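Local coordinates for aspartate-semialdehyde dehydrogenase (Thermus thermophilus, PDB 2YV3), which probably catalyses the NADPH-dependent reductive dephosphorylation of L-aspartyl 4-phosphate to L-aspartate semialdehyde, a step toward lysine, methionine and threonine, at residues E163-L166 with T167-R171; S283-W286 with D287-G291. All blocks are in the same frame, centred on the assembly; numbering follows the deposited sequence.

Overall arrangement
Contacts 1 and 2 are both local, each made along one continuous piece of chain within the dimerisation region, with centres about 25 Å apart and nearest atoms about 12 Å apart. They share no element, and both are partly buried. Contact 1 (163-171), about two and a half turns of helix 159-173, lies at the subunit interface, its centre about 24 Å from that of the chain. Contact 2 (283-291), the loop after helix 279-282 and the first part of strand 288-295, lies about 12 Å from it, untouched by the other subunit. In contact 1 backbone bonds dominate and two acids turn to loop N-H groups; in contact 2 a lysine-glutamate salt bridge ties loop to strand.

Contact 1: residues E163-L166 with T167-R171; sequences EELL and TETHR
The carboxylates of Glu164 and Glu168, one turn apart on helix 159-173, are turned 31° against each other, and each has partners in the loop that follows the helix. Glu164 OE1 accepts from Ala182 N and OE2 weakly from Glu181 N, while Glu168 OE2 accepts from Lys179 N. Between the two acids the touch is carbon to oxygen, Glu168 CG lying 3.2 Å from Glu164 OE2; the oxygens Glu164 OE2 and Glu168 OE2 stay 4.1 Å apart. The His170 ring meets His174 of its own chain with planes about 25° apart, and His174 of the second subunit at about 85°.

Beneath the side chains runs regular helix bonding, with Glu168 N 2.7 Å from Glu164 O. Leu165 O receives two donors: Thr169 OG1, at 2.5 Å and in the carbonyl plane, and Thr169 N, at 3.1 Å and above it. With OG1 anti to its own carbonyl carbon, the threonine satisfies its hydroxyl inside the helix, which suits a buried place against Thr169 of the second subunit. The i to i+4 spacing brings Leu165 to the same subunit boundary: pointing the same way, its CD1 lies 3.3 Å from Thr169 OG1, and its apolar side chain suits packing on Phe189 of that subunit, as neighbouring Leu166 packs on its Leu173. For the acids, the N-H groups, and possibly Arg171, whose salt bridge to Glu168 is doubtful, probably offset mutual repulsion, so both may remain ionised while holding the loop.

Contact 2: residues S283-W286 with D287-G291; sequences SGKW and DVEVG
Lys285 reaches Glu289 by folding where the glutamate stays straight: the lysine leaves with CG anti to its carbonyl carbon (chi1 -85°) and bends at each later torsion, while Glu289 runs extended beyond CG (chi3 178°). The two side chains cross at about a right angle and meet at their charged ends. Lys285 NZ donates to Glu289 OE1 over 3.0 Å in a salt bridge, approaching the anti side of that oxygen 18° out of the carboxylate plane, with Lys285 CE 3.6 Å from the same OE1. Glu289 OE1 is also hydrogen-bonded to Thr281 OG1, and Lys285 NZ forms a further salt bridge with Glu266 OE1, so the ammonium serves two acids that lie close together. With an alanine here, the shared cation is gone, and Glu266 and Glu289 would probably be left to repel each other, with the loop less firmly tied to the strand. Gly284 suits the turn because, at its backbone angles, a CB would run into the carbonyl oxygen of Ser283.

The chain then runs on as strand 288-295, one of the two outermost strands within this chain of the five-stranded sheet, which pairs antiparallel with strand 302-310 through Glu289 with Val308 and Gly291 with Phe306. The apolar, beta-branched Val288 and Val290 fit this strand, where they pack on Val307 and against helix 125-141, which begins at the predicted catalytic Cys125.

Contact 1: residues E163-L166 with T167-R171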
loop_
_atom_site.group_PDB
_atom_site.type_symbol
_atom_site.label_atom_id
_atom_site.label_comp_id
_atom_site.label_asym_id
_atom_site.label_seq_id
_atom_site.Cartn_x
_atom_site.Cartn_y
_atom_site.Cartn_z
ATOM N N GLU A 163 16.939 -6.090 9.294
ATOM C CA GLU A 163 17.744 -7.287 9.128
ATOM C C GLU A 163 16.837 -8.503 9.002
ATOM O O GLU A 163 17.051 -9.385 8.167
ATOM C CB GLU A 163 18.632 -7.447 10.352
ATOM C CG GLU A 163 20.101 -7.543 10.084
ATOM C CD GLU A 163 20.872 -7.930 11.344
ATOM O OE1 GLU A 163 20.983 -7.082 12.250
ATOM O OE2 GLU A 163 21.357 -9.087 11.438
ATOM N N GLU A 164 15.822 -8.535 9.856
ATOM C CA GLU A 164 14.867 -9.629 9.889
ATOM C C GLU A 164 14.296 -9.864 8.499
ATOM O O GLU A 164 14.206 -10.999 8.023
ATOM C CB GLU A 164 13.733 -9.301 10.851
ATOM C CG GLU A 164 13.253 -10.495 11.657
ATOM C CD GLU A 164 11.742 -10.630 11.641
ATOM O OE1 GLU A 164 11.069 -9.596 11.838
ATOM O OE2 GLU A 164 11.231 -11.760 11.437
ATOM N N LEU A 165 13.918 -8.779 7.845
ATOM C CA LEU A 165 13.338 -8.892 6.529
ATOM C C LEU A 165 14.305 -9.538 5.529
ATOM O O LEU A 165 13.877 -10.268 4.635
ATOM C CB LEU A 165 12.863 -7.505 6.061
ATOM C CG LEU A 165 12.026 -7.379 4.778
ATOM C CD1 LEU A 165 11.009 -8.484 4.660
ATOM C CD2 LEU A 165 11.315 -6.039 4.799
ATOM N N LEU A 166 15.599 -9.291 5.684
ATOM C CA LEU A 166 16.568 -9.857 4.771
ATOM C C LEU A 166 16.639 -11.360 4.972
ATOM O O LEU A 166 16.392 -12.145 4.053
ATOM C CB LEU A 166 17.959 -9.248 5.014
ATOM C CG LEU A 166 18.161 -7.735 4.851
ATOM C CD1 LEU A 166 19.543 -7.378 5.342
ATOM C CD2 LEU A 166 17.952 -7.304 3.390
ATOM N N THR A 167 16.991 -11.740 6.193
ATOM C CA THR A 167 17.118 -13.123 6.576
ATOM C C THR A 167 15.818 -13.882 6.385
ATOM O O THR A 167 15.820 -14.972 5.852
ATOM C CB THR A 167 17.586 -13.230 8.049
ATOM O OG1 THR A 167 17.439 -14.574 8.513
ATOM C CG2 THR A 167 16.775 -12.318 8.931
ATOM N N GLU A 168 14.700 -13.310 6.798
ATOM C CA GLU A 168 13.426 -14.000 6.647
ATOM C C GLU A 168 13.006 -14.248 5.206
ATOM O O GLU A 168 12.635 -15.368 4.845
ATOM C CB GLU A 168 12.320 -13.243 7.384
ATOM C CG GLU A 168 12.473 -13.274 8.906
ATOM C CD GLU A 168 12.772 -14.680 9.444
ATOM O OE1 GLU A 168 13.972 -15.012 9.605
ATOM O OE2 GLU A 168 11.810 -15.455 9.690
ATOM N N THR A 169 13.050 -13.208 4.377
ATOM C CA THR A 169 12.666 -13.364 2.984
ATOM C C THR A 169 13.597 -14.418 2.392
ATOM O O THR A 169 13.262 -15.091 1.419
ATOM C CB THR A 169 12.810 -12.035 2.192
ATOM O OG1 THR A 169 12.161 -10.971 2.900
ATOM C CG2 THR A 169 12.161 -12.161 0.820
ATOM N N HIS A 170 14.759 -14.570 3.016
ATOM C CA HIS A 170 15.755 -15.528 2.555
ATOM C C HIS A 170 15.356 -16.970 2.833
ATOM O O HIS A 170 15.423 -17.841 1.957
ATOM C CB HIS A 170 17.114 -15.241 3.201
ATOM C CG HIS A 170 18.271 -15.732 2.388
ATOM N ND1 HIS A 170 19.459 -15.037 2.284
ATOM C CD2 HIS A 170 18.411 -16.835 1.614
ATOM C CE1 HIS A 170 20.280 -15.691 1.481
ATOM N NE2 HIS A 170 19.666 -16.786 1.060
ATOM N N ARG A 171 14.955 -17.229 4.066
ATOM C CA ARG A 171 14.534 -18.566 4.429
ATOM C C ARG A 171 13.239 -18.888 3.675
ATOM O O ARG A 171 13.032 -20.021 3.252
ATOM C CB ARG A 171 14.370 -18.648 5.943
ATOM C CG ARG A 171 15.704 -18.637 6.712
ATOM C CD ARG A 171 15.429 -18.455 8.191
ATOM N NE ARG A 171 14.292 -19.278 8.604
ATOM C CZ ARG A 171 13.469 -18.982 9.607
ATOM N NH1 ARG A 171 13.655 -17.872 10.310
ATOM N NH2 ARG A 171 12.454 -19.791 9.902
#

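Contact 2: residues S283-W286 with D287-G291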
loop_
_atom_site.group_PDB
_atom_site.type_symbol
_atom_site.label_atom_id
_atom_site.label_comp_id
_atom_site.label_asym_id
_atom_site.label_seq_id
_atom_site.Cartn_x
_atom_site.Cartn_y
_atom_site.Cartn_z
ATOM N N SER A 283 14.820 6.027 -1.303
ATOM C CA SER A 283 15.787 5.621 -0.291
ATOM C C SER A 283 17.219 6.069 -0.589
ATOM O O SER A 283 17.840 5.622 -1.543
ATOM C CB SER A 283 15.729 4.106 -0.109
ATOM O OG SER A 283 15.849 3.439 -1.350
ATOM N N GLY A 284 17.733 6.966 0.238
ATOM C CA GLY A 284 19.077 7.465 0.040
ATOM C C GLY A 284 19.122 8.973 -0.119
ATOM O O GLY A 284 19.952 9.640 0.484
ATOM N N LYS A 285 18.222 9.516 -0.929
ATOM C CA LYS A 285 18.182 10.951 -1.182
ATOM C C LYS A 285 17.638 11.737 0.009
ATOM O O LYS A 285 16.856 11.197 0.783
ATOM C CB LYS A 285 17.324 11.215 -2.409
ATOM C CG LYS A 285 18.073 11.082 -3.714
ATOM C CD LYS A 285 17.600 12.138 -4.697
ATOM C CE LYS A 285 16.205 11.849 -5.221
ATOM N NZ LYS A 285 16.263 10.979 -6.441
ATOM N N TRP A 286 18.043 12.998 0.175
ATOM C CA TRP A 286 17.528 13.788 1.302
ATOM C C TRP A 286 16.149 14.284 0.912
ATOM O O TRP A 286 15.347 14.660 1.761
ATOM C CB TRP A 286 18.417 14.995 1.640
ATOM C CG TRP A 286 19.863 14.670 1.844
ATOM C CD1 TRP A 286 20.396 13.449 2.147
ATOM C CD2 TRP A 286 20.971 15.574 1.738
ATOM N NE1 TRP A 286 21.767 13.531 2.224
ATOM C CE2 TRP A 286 22.150 14.823 1.968
ATOM C CE3 TRP A 286 21.090 16.944 1.453
ATOM C CZ2 TRP A 286 23.428 15.397 1.938
ATOM C CZ3 TRP A 286 22.360 17.516 1.424
ATOM C CH2 TRP A 286 23.512 16.738 1.658
ATOM N N ASP A 287 15.865 14.277 -0.379
ATOM C CA ASP A 287 14.558 14.720 -0.821
ATOM C C ASP A 287 13.480 13.668 -0.702
ATOM O O ASP A 287 13.713 12.502 -0.355
ATOM C CB ASP A 287 14.591 15.189 -2.270
ATOM C CG ASP A 287 15.097 16.586 -2.405
ATOM O OD1 ASP A 287 15.380 17.199 -1.360
ATOM O OD2 ASP A 287 15.205 17.066 -3.555
ATOM N N VAL A 288 12.280 14.117 -1.013
ATOM C CA VAL A 288 11.117 13.279 -0.999
ATOM C C VAL A 288 10.660 13.417 -2.423
ATOM O O VAL A 288 10.682 14.516 -2.978
ATOM C CB VAL A 288 10.036 13.852 -0.043
ATOM C CG1 VAL A 288 9.888 15.359 -0.258
ATOM C CG2 VAL A 288 8.704 13.179 -0.286
ATOM N N GLU A 289 10.272 12.321 -3.042
ATOM C CA GLU A 289 9.780 12.421 -4.398
ATOM C C GLU A 289 8.276 12.487 -4.308
ATOM O O GLU A 289 7.698 11.969 -3.361
ATOM C CB GLU A 289 10.235 11.218 -5.221
ATOM C CG GLU A 289 11.693 11.342 -5.688
ATOM C CD GLU A 289 12.297 10.009 -6.100
ATOM O OE1 GLU A 289 13.465 9.981 -6.530
ATOM O OE2 GLU A 289 11.599 8.982 -5.981
ATOM N N VAL A 290 7.648 13.165 -5.262
ATOM C CA VAL A 290 6.186 13.282 -5.301
ATOM C C VAL A 290 5.666 13.161 -6.745
ATOM O O VAL A 290 6.085 13.885 -7.644
ATOM C CB VAL A 290 5.718 14.624 -4.686
ATOM C CG1 VAL A 290 4.188 14.711 -4.726
ATOM C CG2 VAL A 290 6.220 14.737 -3.249
ATOM N N GLY A 291 4.746 12.235 -6.956
ATOM C CA GLY A 291 4.220 12.027 -8.284
ATOM C C GLY A 291 2.765 11.635 -8.307
ATOM O O GLY A 291 2.046 11.733 -7.304
#